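Local coordinates for DNA replication licensing factor MCM related protein (Thermoplasma acidophilum, PDB 4ME3), which probably unwinds DNA during replication as an ATP-driven MCM helicase, of which this chain is the N-terminal, zinc-binding part, at residues G238-E243 with F255-Y260; K197-E202 with P213-I218. One frame throughout, in Å; residues are numbered along the deposited sequence.

Interaction 1 of 2, residues G238-E243 with F255-Y260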
loop_
_atom_site.group_PDB
_atom_site.type_symbol
_atom_site.label_atom_id
_atom_site.label_comp_id
_atom_site.label_asym_id
_atom_site.label_seq_id
_atom_site.Cartn_x
_atom_site.Cartn_y
_atom_site.Cartn_z
ATOM N N GLY A 238 4.131 9.663 -1.694
ATOM C CA GLY A 238 3.876 8.333 -2.207
ATOM C C GLY A 238 5.094 7.630 -2.756
ATOM O O GLY A 238 6.179 8.205 -2.834
ATOM N N ILE A 239 4.905 6.371 -3.126
ATOM C CA ILE A 239 5.967 5.575 -3.717
ATOM C C ILE A 239 5.905 5.711 -5.232
ATOM O O ILE A 239 4.861 5.478 -5.850
ATOM C CB ILE A 239 5.844 4.087 -3.327
ATOM C CG1 ILE A 239 5.701 3.951 -1.810
ATOM C CG2 ILE A 239 7.056 3.315 -3.831
ATOM C CD1 ILE A 239 5.435 2.544 -1.336
ATOM N N LEU A 240 7.024 6.096 -5.835
ATOM C CA LEU A 240 7.076 6.227 -7.281
ATOM C C LEU A 240 7.157 4.845 -7.923
ATOM O O LEU A 240 8.044 4.052 -7.612
ATOM C CB LEU A 240 8.260 7.093 -7.708
ATOM C CG LEU A 240 8.250 7.486 -9.185
ATOM C CD1 LEU A 240 7.079 8.413 -9.479
ATOM C CD2 LEU A 240 9.555 8.136 -9.575
ATOM N N ARG A 241 6.212 4.568 -8.817
ATOM C CA ARG A 241 6.113 3.270 -9.470
ATOM C C ARG A 241 6.202 3.433 -10.980
ATOM O O ARG A 241 6.155 4.548 -11.490
ATOM C CB ARG A 241 4.784 2.603 -9.115
ATOM C CG ARG A 241 4.650 2.214 -7.657
ATOM C CD ARG A 241 5.786 1.309 -7.232
ATOM N NE ARG A 241 5.502 0.623 -5.973
ATOM C CZ ARG A 241 6.398 -0.085 -5.292
ATOM N NH1 ARG A 241 7.642 -0.199 -5.741
ATOM N NH2 ARG A 241 6.053 -0.675 -4.154
ATOM N N THR A 242 6.327 2.315 -11.687
ATOM C CA THR A 242 6.373 2.330 -13.144
ATOM C C THR A 242 5.280 1.446 -13.728
ATOM O O THR A 242 4.914 0.424 -13.148
ATOM C CB THR A 242 7.728 1.825 -13.682
ATOM O OG1 THR A 242 7.956 0.488 -13.221
ATOM C CG2 THR A 242 8.859 2.721 -13.225
ATOM N N GLU A 243 4.764 1.852 -14.882
ATOM C CA GLU A 243 3.749 1.085 -15.588
ATOM C C GLU A 243 4.171 0.936 -17.043
ATOM O O GLU A 243 4.652 1.886 -17.657
ATOM C CB GLU A 243 2.392 1.783 -15.498
ATOM C CG GLU A 243 1.289 1.112 -16.299
ATOM C CD GLU A 243 0.811 -0.182 -15.673
ATOM O OE1 GLU A 243 1.008 -0.364 -14.453
ATOM O OE2 GLU A 243 0.231 -1.016 -16.401
ATOM N N PHE A 255 8.281 2.708 -20.432
ATOM C CA PHE A 255 7.391 2.733 -19.284
ATOM C C PHE A 255 7.026 4.180 -18.979
ATOM O O PHE A 255 7.556 5.105 -19.594
ATOM C CB PHE A 255 8.076 2.100 -18.067
ATOM C CG PHE A 255 8.006 0.594 -18.037
ATOM C CD1 PHE A 255 8.591 -0.166 -19.036
ATOM C CD2 PHE A 255 7.367 -0.060 -16.994
ATOM C CE1 PHE A 255 8.530 -1.547 -19.003
ATOM C CE2 PHE A 255 7.303 -1.441 -16.958
ATOM C CZ PHE A 255 7.885 -2.186 -17.964
ATOM N N PHE A 256 6.109 4.374 -18.041
ATOM C CA PHE A 256 5.864 5.702 -17.493
ATOM C C PHE A 256 5.733 5.579 -15.983
ATOM O O PHE A 256 5.410 4.507 -15.469
ATOM C CB PHE A 256 4.619 6.353 -18.111
ATOM C CG PHE A 256 3.334 5.609 -17.851
ATOM C CD1 PHE A 256 2.957 4.548 -18.655
ATOM C CD2 PHE A 256 2.495 5.992 -16.819
ATOM C CE1 PHE A 256 1.774 3.868 -18.423
ATOM C CE2 PHE A 256 1.312 5.317 -16.581
ATOM C CZ PHE A 256 0.948 4.257 -17.386
ATOM N N THR A 257 6.004 6.666 -15.274
ATOM C CA THR A 257 5.920 6.647 -13.823
ATOM C C THR A 257 4.539 7.066 -13.340
ATOM O O THR A 257 3.837 7.828 -14.010
ATOM C CB THR A 257 6.949 7.589 -13.187
ATOM O OG1 THR A 257 6.764 8.914 -13.695
ATOM C CG2 THR A 257 8.368 7.124 -13.482
ATOM N N TYR A 258 4.164 6.556 -12.172
ATOM C CA TYR A 258 2.967 6.999 -11.474
ATOM C C TYR A 258 3.251 6.941 -9.981
ATOM O O TYR A 258 4.230 6.335 -9.555
ATOM C CB TYR A 258 1.754 6.141 -11.845
ATOM C CG TYR A 258 1.776 4.721 -11.320
ATOM C CD1 TYR A 258 2.364 3.697 -12.053
ATOM C CD2 TYR A 258 1.189 4.401 -10.102
ATOM C CE1 TYR A 258 2.371 2.395 -11.584
ATOM C CE2 TYR A 258 1.195 3.106 -9.624
ATOM C CZ TYR A 258 1.786 2.106 -10.371
ATOM O OH TYR A 258 1.794 0.818 -9.891
ATOM N N LEU A 259 2.403 7.578 -9.185
ATOM C CA LEU A 259 2.649 7.663 -7.756
ATOM C C LEU A 259 1.605 6.873 -6.989
ATOM O O LEU A 259 0.409 7.069 -7.188
ATOM C CB LEU A 259 2.627 9.120 -7.312
ATOM C CG LEU A 259 3.230 9.425 -5.937
ATOM C CD1 LEU A 259 4.740 9.232 -5.957
ATOM C CD2 LEU A 259 2.874 10.839 -5.515
ATOM N N TYR A 260 2.068 5.973 -6.126
ATOM C CA TYR A 260 1.192 5.253 -5.214
ATOM C C TYR A 260 1.078 6.033 -3.911
ATOM O O TYR A 260 2.044 6.144 -3.150
ATOM C CB TYR A 260 1.731 3.852 -4.939
ATOM C CG TYR A 260 0.845 3.063 -4.013
ATOM C CD1 TYR A 260 -0.256 2.373 -4.500
ATOM C CD2 TYR A 260 1.096 3.022 -2.649
ATOM C CE1 TYR A 260 -1.076 1.657 -3.658
ATOM C CE2 TYR A 260 0.277 2.307 -1.794
ATOM C CZ TYR A 260 -0.808 1.626 -2.306
ATOM O OH TYR A 260 -1.629 0.912 -1.466
#

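Interaction 2 of 2, residues K197-E202 with P213-I218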
loop_
_atom_site.group_PDB
_atom_site.type_symbol
_atom_site.label_atom_id
_atom_site.label_comp_id
_atom_site.label_asym_id
_atom_site.label_seq_id
_atom_site.Cartn_x
_atom_site.Cartn_y
_atom_site.Cartn_z
ATOM N N LYS A 197 -7.998 6.303 -9.524
ATOM C CA LYS A 197 -6.850 6.944 -10.152
ATOM C C LYS A 197 -7.151 8.419 -10.323
ATOM O O LYS A 197 -8.258 8.799 -10.710
ATOM C CB LYS A 197 -6.515 6.308 -11.499
ATOM C CG LYS A 197 -6.346 4.802 -11.445
ATOM C CD LYS A 197 -5.697 4.280 -12.711
ATOM C CE LYS A 197 -5.567 2.768 -12.687
ATOM N NZ LYS A 197 -4.964 2.250 -13.948
ATOM N N VAL A 198 -6.155 9.244 -10.024
ATOM C CA VAL A 198 -6.290 10.686 -10.074
ATOM C C VAL A 198 -5.111 11.274 -10.836
ATOM O O VAL A 198 -3.957 11.062 -10.466
ATOM C CB VAL A 198 -6.312 11.282 -8.652
ATOM C CG1 VAL A 198 -6.486 12.786 -8.697
ATOM C CG2 VAL A 198 -7.426 10.635 -7.825
ATOM N N GLU A 199 -5.397 12.001 -11.907
ATOM C CA GLU A 199 -4.334 12.656 -12.661
ATOM C C GLU A 199 -4.159 14.087 -12.191
ATOM O O GLU A 199 -5.119 14.849 -12.146
ATOM C CB GLU A 199 -4.636 12.642 -14.160
ATOM C CG GLU A 199 -3.579 13.363 -14.978
ATOM C CD GLU A 199 -3.844 13.298 -16.466
ATOM O OE1 GLU A 199 -3.115 12.563 -17.165
ATOM O OE2 GLU A 199 -4.774 13.986 -16.934
ATOM N N ILE A 200 -2.931 14.450 -11.830
ATOM C CA ILE A 200 -2.630 15.825 -11.460
ATOM C C ILE A 200 -1.688 16.464 -12.478
ATOM O O ILE A 200 -0.984 15.774 -13.209
ATOM C CB ILE A 200 -2.010 15.933 -10.050
ATOM C CG1 ILE A 200 -0.666 15.207 -9.983
ATOM C CG2 ILE A 200 -2.967 15.369 -9.006
ATOM C CD1 ILE A 200 0.131 15.541 -8.733
ATOM N N GLN A 201 -1.684 17.789 -12.510
ATOM C CA GLN A 201 -0.846 18.531 -13.440
ATOM C C GLN A 201 -0.067 19.604 -12.698
ATOM O O GLN A 201 -0.522 20.120 -11.679
ATOM C CB GLN A 201 -1.712 19.179 -14.520
ATOM C CG GLN A 201 -0.917 19.840 -15.626
ATOM C CD GLN A 201 -1.801 20.383 -16.727
ATOM O OE1 GLN A 201 -2.956 20.737 -16.492
ATOM N NE2 GLN A 201 -1.263 20.443 -17.943
ATOM N N GLU A 202 1.110 19.944 -13.212
ATOM C CA GLU A 202 1.915 20.996 -12.614
ATOM C C GLU A 202 1.140 22.304 -12.630
ATOM O O GLU A 202 0.423 22.591 -13.586
ATOM C CB GLU A 202 3.229 21.166 -13.380
ATOM C CG GLU A 202 4.169 19.980 -13.263
ATOM C CD GLU A 202 5.486 20.205 -13.982
ATOM O OE1 GLU A 202 5.460 20.406 -15.212
ATOM O OE2 GLU A 202 6.543 20.183 -13.313
ATOM N N PRO A 213 2.927 22.362 -18.795
ATOM C CA PRO A 213 2.826 21.674 -17.502
ATOM C C PRO A 213 2.643 20.173 -17.680
ATOM O O PRO A 213 1.771 19.749 -18.434
ATOM C CB PRO A 213 1.575 22.293 -16.865
ATOM C CG PRO A 213 1.354 23.580 -17.595
ATOM C CD PRO A 213 1.846 23.342 -18.985
ATOM N N GLN A 214 3.449 19.378 -16.985
ATOM C CA GLN A 214 3.400 17.927 -17.134
ATOM C C GLN A 214 2.399 17.307 -16.161
ATOM O O GLN A 214 1.980 17.945 -15.196
ATOM C CB GLN A 214 4.795 17.321 -16.940
ATOM C CG GLN A 214 5.768 17.724 -18.044
ATOM C CD GLN A 214 7.151 17.107 -17.892
ATOM O OE1 GLN A 214 7.331 16.101 -17.205
ATOM N NE2 GLN A 214 8.136 17.714 -18.542
ATOM N N ARG A 215 2.017 16.064 -16.429
ATOM C CA ARG A 215 1.014 15.383 -15.621
ATOM C C ARG A 215 1.542 14.066 -15.077
ATOM O O ARG A 215 2.478 13.483 -15.622
ATOM C CB ARG A 215 -0.242 15.124 -16.457
ATOM C CG ARG A 215 -0.921 16.387 -16.951
ATOM C CD ARG A 215 -2.010 16.086 -17.972
ATOM N NE ARG A 215 -2.686 17.309 -18.412
ATOM C CZ ARG A 215 -3.964 17.606 -18.187
ATOM N NH1 ARG A 215 -4.765 16.772 -17.534
ATOM N NH2 ARG A 215 -4.455 18.754 -18.633
ATOM N N ILE A 216 0.946 13.608 -13.983
ATOM C CA ILE A 216 1.250 12.290 -13.458
ATOM C C ILE A 216 0.011 11.738 -12.779
ATOM O O ILE A 216 -0.801 12.495 -12.252
ATOM C CB ILE A 216 2.424 12.319 -12.460
ATOM C CG1 ILE A 216 2.863 10.892 -12.132
ATOM C CG2 ILE A 216 2.040 13.079 -11.186
ATOM C CD1 ILE A 216 4.171 10.809 -11.359
ATOM N N THR A 217 -0.139 10.420 -12.815
ATOM C CA THR A 217 -1.282 9.770 -12.188
ATOM C C THR A 217 -0.939 9.284 -10.794
ATOM O O THR A 217 0.150 8.767 -10.548
ATOM C CB THR A 217 -1.782 8.579 -13.013
ATOM O OG1 THR A 217 -2.300 9.055 -14.257
ATOM C CG2 THR A 217 -2.885 7.833 -12.270
ATOM N N ILE A 218 -1.893 9.463 -9.890
ATOM C CA ILE A 218 -1.762 9.023 -8.517
ATOM C C ILE A 218 -2.771 7.911 -8.304
ATOM O O ILE A 218 -3.926 8.028 -8.721
ATOM C CB ILE A 218 -2.076 10.161 -7.536
ATOM C CG1 ILE A 218 -1.192 11.377 -7.828
ATOM C CG2 ILE A 218 -1.876 9.699 -6.101
ATOM C CD1 ILE A 218 -1.786 12.667 -7.356
HETATM O O HOH W 1 -0.847 11.030 -16.034
#

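Interaction 1 of 2, residues G238-E243 with F255-Y260
E243 and F256 lie side by side on one face of an antiparallel beta hairpin made by strands 233-247 and 250-261. The hairpin is part of the mixed beta sheet of the OB domain. E243 has more surface buried here than any other residue. Its CB rests over the face of the F256 ring as a CH-pi contact, 3.8 Å from the centroid. The next carbon follows the ring, with E243 CG 3.3 Å from F256 CZ. Because CG is anti to the backbone N (chi1 175°), the chain of E243 runs along the phenyl group.

Y258 makes a similar contact two residues further along, at the next pair on this face. Its CG sits between the backbone N and the carbonyl carbon (chi1 70°), which swings the ring across to R241. R241 CB then lies over the ring face, 3.6 Å from the centroid. The T242 carbonyl meets the same ring at its edge, with Y258 CE1 3.6 Å from T242 O. A serine in place of Y258 would probably strip R241 CB of its aromatic cover and leave T242 O without this neighbour. R241 NH2 makes a salt bridge with E70, outside the hairpin.

Y260 pairs with I239 near the start of 238-243. Its CB is 4.4 Å from I239 CB, and its hydroxyl bonds to E221. Six backbone hydrogen bonds join the strands, through pairs I239-Y260, R241-Y258 and E243-F256. On the other face, L240 and L259 pack inside the fold. L240 CD1 reaches across to the partner strand, 3.5 Å from Y258 O.

Interaction 2 of 2, residues K197-E202 with P213-I218
E202 OE1 is held by two groups. Q214 N donates to it at 2.9 Å in a nearly straight bond (174°), from the anti side of the carboxylate. R113 NH1 adds a salt bridge. In return, E202 N bonds to Q214 O, so the two residues hold each other just past the end of the paired strands. The strands, 191-201 and 215-221, are antiparallel neighbours in the OB barrel, and part of the linking chain is not modelled.

Q201, E199 and R215 share one face of the sheet. Q201 is extended, with CG anti to the backbone N (chi1 -173°), and its side chain crosses that of R215. Its NE2 donates to P213 O at 3.2 Å, from above the carbonyl plane. Its OE1 accepts from R131 NE and also lies over one face of the R215 guanidinium group, without a hydrogen bond to it. E199 comes to the edge of the same group. R215 NH1 forms a salt bridge to E199 OE2 at 2.8 Å, in the guanidinium plane but well above the carboxylate plane. The other oxygen, E199 OE1, takes a hydrogen bond from a water that also bonds to T217 OG1.

The opposite face is apolar and buried. I200 CG1 lies 3.6 Å from I216 CG2. I200 and I218 cross at about a right angle, and I200 CG2 presses on I218 CD1 at 3.4 Å, tighter than usual. V234 and V236 border these isoleucines. The chemistry implies a two-sided pair of strands: isoleucines pack on the buried side, while ion pairs and amides tie the outer face and the end where the strand pairing stops.

The two contacts hold different strand pairs of one barrel, and strand 215-221 joins them. It pairs antiparallel with 191-201 in interaction 2 and runs parallel to 250-261 from interaction 1. The direct bridge is a probable hydrogen bond of 2.9 Å from L259 N to T217 O. Both contacts are partly buried, with four buried residues each, but interaction 2 has more exposed ones and lies further from the centre of the chain. Both send aliphatic side chains inward. They differ on the other face: across its strands interaction 1 uses aromatic rings against aliphatic carbons, with its polar ends bonded outside the pair, whereas interaction 2 uses charges, amides and a bridging water.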